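Long-range contact in proximal thread matrix protein 1 (Mytilus galloprovincialis, PDB 4CN9), which probably binds collagen as a matrix protein of the mussel byssus, through von Willebrand factor A domains, one with a zinc-occupied MIDAS motif: residues D260-Q274 and I325-A337. Numbering follows the deposited sequence.
Unlike the reference sequence in segment 325-337: Thr329 (reference Ser).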
ATOM      1  N   ASP A 260      12.173  11.734 -15.967  1.00 17.01           N
ATOM      2  CA  ASP A 260      13.150  11.469 -16.996  1.00 18.50           C
ATOM      3  C   ASP A 260      13.332  12.706 -17.864  1.00 20.21           C
ATOM      4  O   ASP A 260      12.360  13.262 -18.376  1.00 20.53           O
ATOM      5  CB  ASP A 260      12.597  10.296 -17.811  1.00 18.14           C
ATOM      6  CG  ASP A 260      13.520   9.807 -18.895  1.00 21.27           C
ATOM      7  OD1 ASP A 260      14.561  10.435 -19.189  1.00 20.81           O
ATOM      8  OD2 ASP A 260      13.164   8.745 -19.468  1.00 22.18           O
ATOM      9  N   ALA A 261      14.581  13.145 -18.001  1.00 17.00           N
ATOM     10  CA  ALA A 261      14.909  14.282 -18.866  1.00 19.43           C
ATOM     11  C   ALA A 261      15.989  13.915 -19.880  1.00 22.63           C
ATOM     12  O   ALA A 261      16.668  14.788 -20.418  1.00 26.76           O
ATOM     13  CB  ALA A 261      15.341  15.486 -18.034  1.00 22.17           C
ATOM     14  N   SER A 262      16.118  12.616 -20.131  1.00 20.56           N
ATOM     15  CA  SER A 262      17.019  12.059 -21.137  1.00 21.93           C
ATOM     16  C   SER A 262      16.683  12.502 -22.563  1.00 25.69           C
ATOM     17  O   SER A 262      15.534  12.792 -22.890  1.00 21.67           O
ATOM     18  CB  SER A 262      16.942  10.526 -21.084  1.00 25.08           C
ATOM     19  OG  SER A 262      17.486   9.947 -22.260  1.00 37.35           O
ATOM     20  N   SER A 263      17.701  12.529 -23.413  1.00 27.68           N
ATOM     21  CA  SER A 263      17.542  12.921 -24.804  1.00 32.36           C
ATOM     22  C   SER A 263      16.709  11.890 -25.544  1.00 30.26           C
ATOM     23  O   SER A 263      16.234  12.139 -26.643  1.00 36.18           O
ATOM     24  CB  SER A 263      18.914  13.030 -25.473  1.00 34.91           C
ATOM     25  OG  SER A 263      19.559  11.770 -25.448  1.00 35.97           O
ATOM     26  N   SER A 264      16.530  10.728 -24.930  1.00 30.71           N
ATOM     27  CA  SER A 264      15.781   9.650 -25.546  1.00 32.74           C
ATOM     28  C   SER A 264      14.295   9.976 -25.654  1.00 34.67           C
ATOM     29  O   SER A 264      13.605   9.423 -26.505  1.00 35.21           O
ATOM     30  CB  SER A 264      15.941   8.361 -24.737  1.00 35.39           C
ATOM     31  OG  SER A 264      15.020   8.324 -23.656  1.00 38.06           O
ATOM     32  N   ILE A 265      13.797  10.853 -24.787  1.00 25.53           N
ATOM     33  CA  ILE A 265      12.361  11.099 -24.732  1.00 26.97           C
ATOM     34  C   ILE A 265      11.833  11.629 -26.058  1.00 28.71           C
ATOM     35  O   ILE A 265      10.795  11.182 -26.523  1.00 25.90           O
ATOM     36  CB  ILE A 265      11.976  12.055 -23.603  1.00 26.24           C
ATOM     37  CG1 ILE A 265      12.194  11.362 -22.254  1.00 28.95           C
ATOM     38  CG2 ILE A 265      10.504  12.483 -23.737  1.00 25.43           C
ATOM     39  CD1 ILE A 265      11.855  12.209 -21.072  1.00 30.00           C
ATOM     40  N   ASN A 266      12.550  12.572 -26.661  1.00 28.68           N
ATOM     41  CA  ASN A 266      12.091  13.194 -27.901  1.00 29.24           C
ATOM     42  C   ASN A 266      12.681  12.576 -29.153  1.00 36.90           C
ATOM     43  O   ASN A 266      12.669  13.211 -30.202  1.00 43.21           O
ATOM     44  CB  ASN A 266      12.392  14.688 -27.890  1.00 28.99           C
ATOM     45  CG  ASN A 266      11.328  15.481 -27.184  1.00 25.49           C
ATOM     46  OD1 ASN A 266      10.288  14.943 -26.816  1.00 25.83           O
ATOM     47  ND2 ASN A 266      11.579  16.766 -26.981  1.00 31.09           N
ATOM     48  N   ALA A 267      13.176  11.343 -29.048  1.00 36.58           N
ATOM     49  CA  ALA A 267      13.828  10.669 -30.176  1.00 43.97           C
ATOM     50  C   ALA A 267      12.846  10.235 -31.265  1.00 45.90           C
ATOM     51  O   ALA A 267      13.066  10.498 -32.447  1.00 48.06           O
ATOM     52  CB  ALA A 267      14.627   9.461 -29.685  1.00 39.65           C
ATOM     53  N   ASN A 268      11.776   9.553 -30.872  1.00 45.09           N
ATOM     54  CA  ASN A 268      10.803   9.053 -31.840  1.00 46.04           C
ATOM     55  C   ASN A 268       9.588   9.965 -32.035  1.00 43.42           C
ATOM     56  O   ASN A 268       8.623   9.570 -32.695  1.00 41.51           O
ATOM     57  CB  ASN A 268      10.312   7.668 -31.421  1.00 46.75           C
ATOM     58  CG  ASN A 268      11.411   6.629 -31.446  1.00 57.60           C
ATOM     59  OD1 ASN A 268      12.314   6.681 -32.287  1.00 57.87           O
ATOM     60  ND2 ASN A 268      11.345   5.678 -30.516  1.00 66.03           N
ATOM     61  N   ASN A 269       9.641  11.171 -31.473  1.00 34.55           N
ATOM     62  CA  ASN A 269       8.499  12.086 -31.471  1.00 28.30           C
ATOM     63  C   ASN A 269       8.863  13.342 -30.695  1.00 31.48           C
ATOM     64  O   ASN A 269       9.042  13.295 -29.478  1.00 30.23           O
ATOM     65  CB  ASN A 269       7.285  11.411 -30.832  1.00 30.84           C
ATOM     66  CG  ASN A 269       6.027  12.263 -30.888  1.00 29.02           C
ATOM     67  OD1 ASN A 269       6.077  13.474 -31.108  1.00 28.80           O
ATOM     68  ND2 ASN A 269       4.882  11.621 -30.679  1.00 34.31           N
ATOM     69  N   PRO A 270       8.977  14.480 -31.390  1.00 32.96           N
ATOM     70  CA  PRO A 270       9.438  15.706 -30.721  1.00 28.29           C
ATOM     71  C   PRO A 270       8.398  16.346 -29.795  1.00 28.27           C
ATOM     72  O   PRO A 270       8.715  17.336 -29.137  1.00 28.47           O
ATOM     73  CB  PRO A 270       9.780  16.630 -31.892  1.00 35.29           C
ATOM     74  CG  PRO A 270       8.880  16.184 -33.001  1.00 35.68           C
ATOM     75  CD  PRO A 270       8.656  14.700 -32.814  1.00 34.09           C
ATOM     76  N   ASN A 271       7.185  15.789 -29.751  1.00 28.43           N
ATOM     77  CA  ASN A 271       6.159  16.224 -28.807  1.00 27.47           C
ATOM     78  C   ASN A 271       6.246  15.568 -27.431  1.00 23.80           C
ATOM     79  O   ASN A 271       5.564  16.002 -26.518  1.00 23.64           O
ATOM     80  CB  ASN A 271       4.752  15.886 -29.315  1.00 29.79           C
ATOM     81  CG  ASN A 271       4.416  16.555 -30.620  1.00 36.44           C
ATOM     82  OD1 ASN A 271       4.086  17.745 -30.655  1.00 33.76           O
ATOM     83  ND2 ASN A 271       4.454  15.777 -31.710  1.00 37.10           N
ATOM     84  N   ASN A 272       7.035  14.510 -27.291  1.00 22.97           N
ATOM     85  CA  ASN A 272       6.915  13.656 -26.106  1.00 23.90           C
ATOM     86  C   ASN A 272       7.144  14.424 -24.810  1.00 23.71           C
ATOM     87  O   ASN A 272       6.376  14.300 -23.851  1.00 19.96           O
ATOM     88  CB  ASN A 272       7.870  12.465 -26.194  1.00 23.17           C
ATOM     89  CG  ASN A 272       7.371  11.387 -27.147  1.00 23.90           C
ATOM     90  OD1 ASN A 272       6.200  11.367 -27.508  1.00 22.15           O
ATOM     91  ND2 ASN A 272       8.254  10.481 -27.536  1.00 25.15           N
ATOM     92  N   TYR A 273       8.195  15.227 -24.793  1.00 23.90           N
ATOM     93  CA  TYR A 273       8.610  15.894 -23.575  1.00 20.73           C
ATOM     94  C   TYR A 273       7.539  16.888 -23.148  1.00 22.25           C
ATOM     95  O   TYR A 273       7.216  16.992 -21.968  1.00 21.35           O
ATOM     96  CB  TYR A 273       9.948  16.580 -23.813  1.00 24.78           C
ATOM     97  CG  TYR A 273      10.677  17.002 -22.565  1.00 26.28           C
ATOM     98  CD1 TYR A 273      11.071  16.074 -21.608  1.00 27.05           C
ATOM     99  CD2 TYR A 273      10.977  18.334 -22.351  1.00 31.82           C
ATOM    100  CE1 TYR A 273      11.754  16.482 -20.463  1.00 27.48           C
ATOM    101  CE2 TYR A 273      11.653  18.742 -21.239  1.00 32.99           C
ATOM    102  CZ  TYR A 273      12.034  17.821 -20.294  1.00 32.29           C
ATOM    103  OH  TYR A 273      12.698  18.278 -19.184  1.00 39.21           O
ATOM    104  N   GLN A 274       6.954  17.608 -24.104  1.00 20.47           N
ATOM    105  CA  GLN A 274       5.865  18.518 -23.755  1.00 22.26           C
ATOM    106  C   GLN A 274       4.614  17.772 -23.299  1.00 19.56           C
ATOM    107  O   GLN A 274       3.867  18.262 -22.451  1.00 20.79           O
ATOM    108  CB  GLN A 274       5.509  19.439 -24.921  1.00 24.80           C
ATOM    109  CG  GLN A 274       4.517  20.530 -24.529  1.00 26.68           C
ATOM    110  CD  GLN A 274       5.086  21.457 -23.474  1.00 30.60           C
ATOM    111  OE1 GLN A 274       6.258  21.840 -23.540  1.00 34.46           O
ATOM    112  NE2 GLN A 274       4.276  21.802 -22.481  1.00 28.59           N
ATOM    113  N   ILE A 325       7.520  24.056 -14.311  1.00 20.23           N
ATOM    114  CA  ILE A 325       7.591  22.749 -14.964  1.00 21.51           C
ATOM    115  C   ILE A 325       7.932  22.914 -16.447  1.00 20.96           C
ATOM    116  O   ILE A 325       8.773  22.194 -16.999  1.00 19.12           O
ATOM    117  CB  ILE A 325       6.258  21.986 -14.799  1.00 22.21           C
ATOM    118  CG1 ILE A 325       6.156  21.452 -13.362  1.00 20.56           C
ATOM    119  CG2 ILE A 325       6.162  20.850 -15.793  1.00 23.71           C
ATOM    120  CD1 ILE A 325       4.781  21.036 -12.962  1.00 21.56           C
ATOM    121  N   ASP A 326       7.315  23.906 -17.074  1.00 24.36           N
ATOM    122  CA  ASP A 326       7.479  24.121 -18.507  1.00 23.20           C
ATOM    123  C   ASP A 326       8.867  24.610 -18.921  1.00 28.17           C
ATOM    124  O   ASP A 326       9.300  24.375 -20.053  1.00 28.83           O
ATOM    125  CB  ASP A 326       6.417  25.095 -19.003  1.00 31.13           C
ATOM    126  CG  ASP A 326       5.189  24.385 -19.537  1.00 30.32           C
ATOM    127  OD1 ASP A 326       5.298  23.193 -19.879  1.00 31.24           O
ATOM    128  OD2 ASP A 326       4.121  25.013 -19.604  1.00 33.69           O
ATOM    129  N   LYS A 327       9.553  25.292 -18.010  1.00 25.76           N
ATOM    130  CA  LYS A 327      10.899  25.789 -18.264  1.00 25.46           C
ATOM    131  C   LYS A 327      11.984  24.710 -18.196  1.00 25.82           C
ATOM    132  O   LYS A 327      13.117  24.931 -18.626  1.00 29.41           O
ATOM    133  CB  LYS A 327      11.242  26.901 -17.264  1.00 26.85           C
ATOM    134  CG  LYS A 327      10.633  28.253 -17.595  1.00 35.78           C
ATOM    135  CD  LYS A 327      11.122  29.341 -16.638  1.00 45.75           C
ATOM    136  CE  LYS A 327      10.018  30.353 -16.352  1.00 44.61           C
ATOM    137  NZ  LYS A 327      10.395  31.337 -15.293  1.00 52.27           N
ATOM    138  N   VAL A 328      11.656  23.542 -17.666  1.00 25.65           N
ATOM    139  CA  VAL A 328      12.662  22.493 -17.496  1.00 26.03           C
ATOM    140  C   VAL A 328      13.139  21.963 -18.850  1.00 25.91           C
ATOM    141  O   VAL A 328      12.333  21.593 -19.697  1.00 31.57           O
ATOM    142  CB  VAL A 328      12.128  21.351 -16.610  1.00 29.86           C
ATOM    143  CG1 VAL A 328      13.097  20.172 -16.580  1.00 31.02           C
ATOM    144  CG2 VAL A 328      11.902  21.873 -15.210  1.00 25.61           C
ATOM    145  N   THR A 329      14.452  21.960 -19.045  1.00 31.53           N
ATOM    146  CA  THR A 329      15.064  21.575 -20.317  1.00 34.90           C
ATOM    147  C   THR A 329      15.604  20.146 -20.265  1.00 29.60           C
ATOM    148  O   THR A 329      16.103  19.708 -19.241  1.00 33.03           O
ATOM    149  CB  THR A 329      16.244  22.505 -20.675  1.00 32.97           C
ATOM    150  OG1 THR A 329      17.277  22.375 -19.686  1.00 42.11           O
ATOM    151  CG2 THR A 329      15.796  23.954 -20.739  1.00 39.82           C
ATOM    152  N   PRO A 330      15.505  19.417 -21.376  1.00 32.56           N
ATOM    153  CA  PRO A 330      16.028  18.049 -21.358  1.00 33.19           C
ATOM    154  C   PRO A 330      17.538  18.016 -21.531  1.00 30.77           C
ATOM    155  O   PRO A 330      18.135  18.972 -22.005  1.00 29.77           O
ATOM    156  CB  PRO A 330      15.327  17.383 -22.537  1.00 32.51           C
ATOM    157  CG  PRO A 330      14.968  18.510 -23.464  1.00 34.57           C
ATOM    158  CD  PRO A 330      14.818  19.750 -22.638  1.00 34.93           C
ATOM    159  N   SER A 331      18.144  16.909 -21.131  1.00 26.47           N
ATOM    160  CA  SER A 331      19.567  16.700 -21.284  1.00 29.20           C
ATOM    161  C   SER A 331      19.880  16.218 -22.696  1.00 31.56           C
ATOM    162  O   SER A 331      19.010  15.710 -23.397  1.00 31.49           O
ATOM    163  CB  SER A 331      20.028  15.663 -20.260  1.00 30.27           C
ATOM    164  OG  SER A 331      21.398  15.366 -20.412  1.00 35.21           O
ATOM    165  N   ILE A 332      21.129  16.353 -23.118  1.00 34.44           N
ATOM    166  CA  ILE A 332      21.530  15.763 -24.390  1.00 39.07           C
ATOM    167  C   ILE A 332      22.078  14.342 -24.184  1.00 34.46           C
ATOM    168  O   ILE A 332      22.437  13.662 -25.139  1.00 41.53           O
ATOM    169  CB  ILE A 332      22.541  16.660 -25.153  1.00 42.71           C
ATOM    170  CG1 ILE A 332      23.794  16.919 -24.319  1.00 40.42           C
ATOM    171  CG2 ILE A 332      21.887  17.981 -25.516  1.00 44.98           C
ATOM    172  CD1 ILE A 332      24.870  17.680 -25.070  1.00 50.96           C
ATOM    173  N   ILE A 333      22.120  13.894 -22.933  1.00 28.18           N
ATOM    174  CA  ILE A 333      22.579  12.544 -22.611  1.00 32.30           C
ATOM    175  C   ILE A 333      21.408  11.580 -22.618  1.00 30.45           C
ATOM    176  O   ILE A 333      20.339  11.891 -22.092  1.00 29.03           O
ATOM    177  CB  ILE A 333      23.210  12.481 -21.203  1.00 31.31           C
ATOM    178  CG1 ILE A 333      24.195  13.636 -21.002  1.00 39.65           C
ATOM    179  CG2 ILE A 333      23.879  11.123 -20.969  1.00 29.50           C
ATOM    180  CD1 ILE A 333      25.379  13.600 -21.933  1.00 39.06           C
ATOM    181  N   GLY A 334      21.612  10.410 -23.206  1.00 26.72           N
ATOM    182  CA  GLY A 334      20.594   9.376 -23.229  1.00 28.93           C
ATOM    183  C   GLY A 334      20.869   8.283 -22.208  1.00 29.29           C
ATOM    184  O   GLY A 334      21.224   7.162 -22.555  1.00 29.71           O
ATOM    185  N   GLN A 335      20.753   8.650 -20.938  1.00 24.87           N
ATOM    186  CA  GLN A 335      20.792   7.720 -19.825  1.00 23.39           C
ATOM    187  C   GLN A 335      19.610   8.085 -18.944  1.00 23.13           C
ATOM    188  O   GLN A 335      19.063   9.185 -19.062  1.00 20.01           O
ATOM    189  CB  GLN A 335      22.085   7.866 -19.024  1.00 21.41           C
ATOM    190  CG  GLN A 335      23.309   7.257 -19.663  1.00 30.68           C
ATOM    191  CD  GLN A 335      24.540   7.476 -18.815  1.00 37.01           C
ATOM    192  OE1 GLN A 335      24.524   7.249 -17.591  1.00 36.36           O
ATOM    193  NE2 GLN A 335      25.615   7.947 -19.445  1.00 36.53           N
ATOM    194  N   THR A 336      19.221   7.170 -18.061  1.00 21.69           N
ATOM    195  CA  THR A 336      18.127   7.412 -17.125  1.00 19.40           C
ATOM    196  C   THR A 336      18.521   6.931 -15.715  1.00 20.61           C
ATOM    197  O   THR A 336      18.396   5.758 -15.382  1.00 22.78           O
ATOM    198  CB  THR A 336      16.807   6.710 -17.569  1.00 23.24           C
ATOM    199  OG1 THR A 336      17.099   5.441 -18.160  1.00 21.46           O
ATOM    200  CG2 THR A 336      16.057   7.550 -18.592  1.00 26.76           C
ATOM    201  N   ALA A 337      18.973   7.856 -14.888  1.00 17.24           N
ATOM    202  CA  ALA A 337      19.400   7.538 -13.534  1.00 16.90           C
ATOM    203  C   ALA A 337      18.224   7.628 -12.563  1.00 16.10           C
ATOM    204  O   ALA A 337      18.118   8.580 -11.784  1.00 14.58           O
ATOM    205  CB  ALA A 337      20.506   8.482 -13.112  1.00 17.53           C
TER
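Tyr273 turns one face of its ring to Pro330, whose CB stands 4.1 Å from the ring centroid in a CH-pi contact offset toward the rim. Proline suits the place because its compact, rigid ring lays C-H bonds against the aromatic face. With CG anti to the backbone N (chi1 -165°), the tyrosine reaches from helix 272-285 to the loop that follows helix 318-327, where Val328 O lies at the ring edge and takes a weak bond from Tyr273 OH at 3.4 Å. A leucine in its place would lack the flat ring and the hydroxyl, and would probably leave Pro330 less well covered and Val328 O without this weak bond. Farther along, Gln274 bends at chi2 so that NE2, an amide donor suited to a carboxylate, meets Asp326 OD1 at 3.1 Å, on its syn side but tilted out of the carboxylate plane; Asn278 also accepts from this NE2, and Lys281 pairs with the other carboxylate oxygen.

Asp260, Ser262 and Ser264 spell the Asp-x-Ser-x-Ser signature of a MIDAS loop, matching Asp61, Ser63 and Ser65 of the first A domain, whose site holds zinc. Here Asp260 OD1 closes an Asx turn on Ser262 N, Ser262 OG an ST turn on Ser264 N, and Asp370 bonds the Ser264 hydroxyl. Thr336 CG2 lies 3.3 Å from both Asp260 OD1 and OD2, while OD2 accepts from Asp370 N and Thr336 OG1 bonds Gln372 O. Small Ala261 and Gly334, the latter without a CB to crowd Ser263 OG, suit the close backbones: Ser331 N meets Ala261 O at 2.7 Å, and Ser263 N reaches Ile333 O at 3.0 Å.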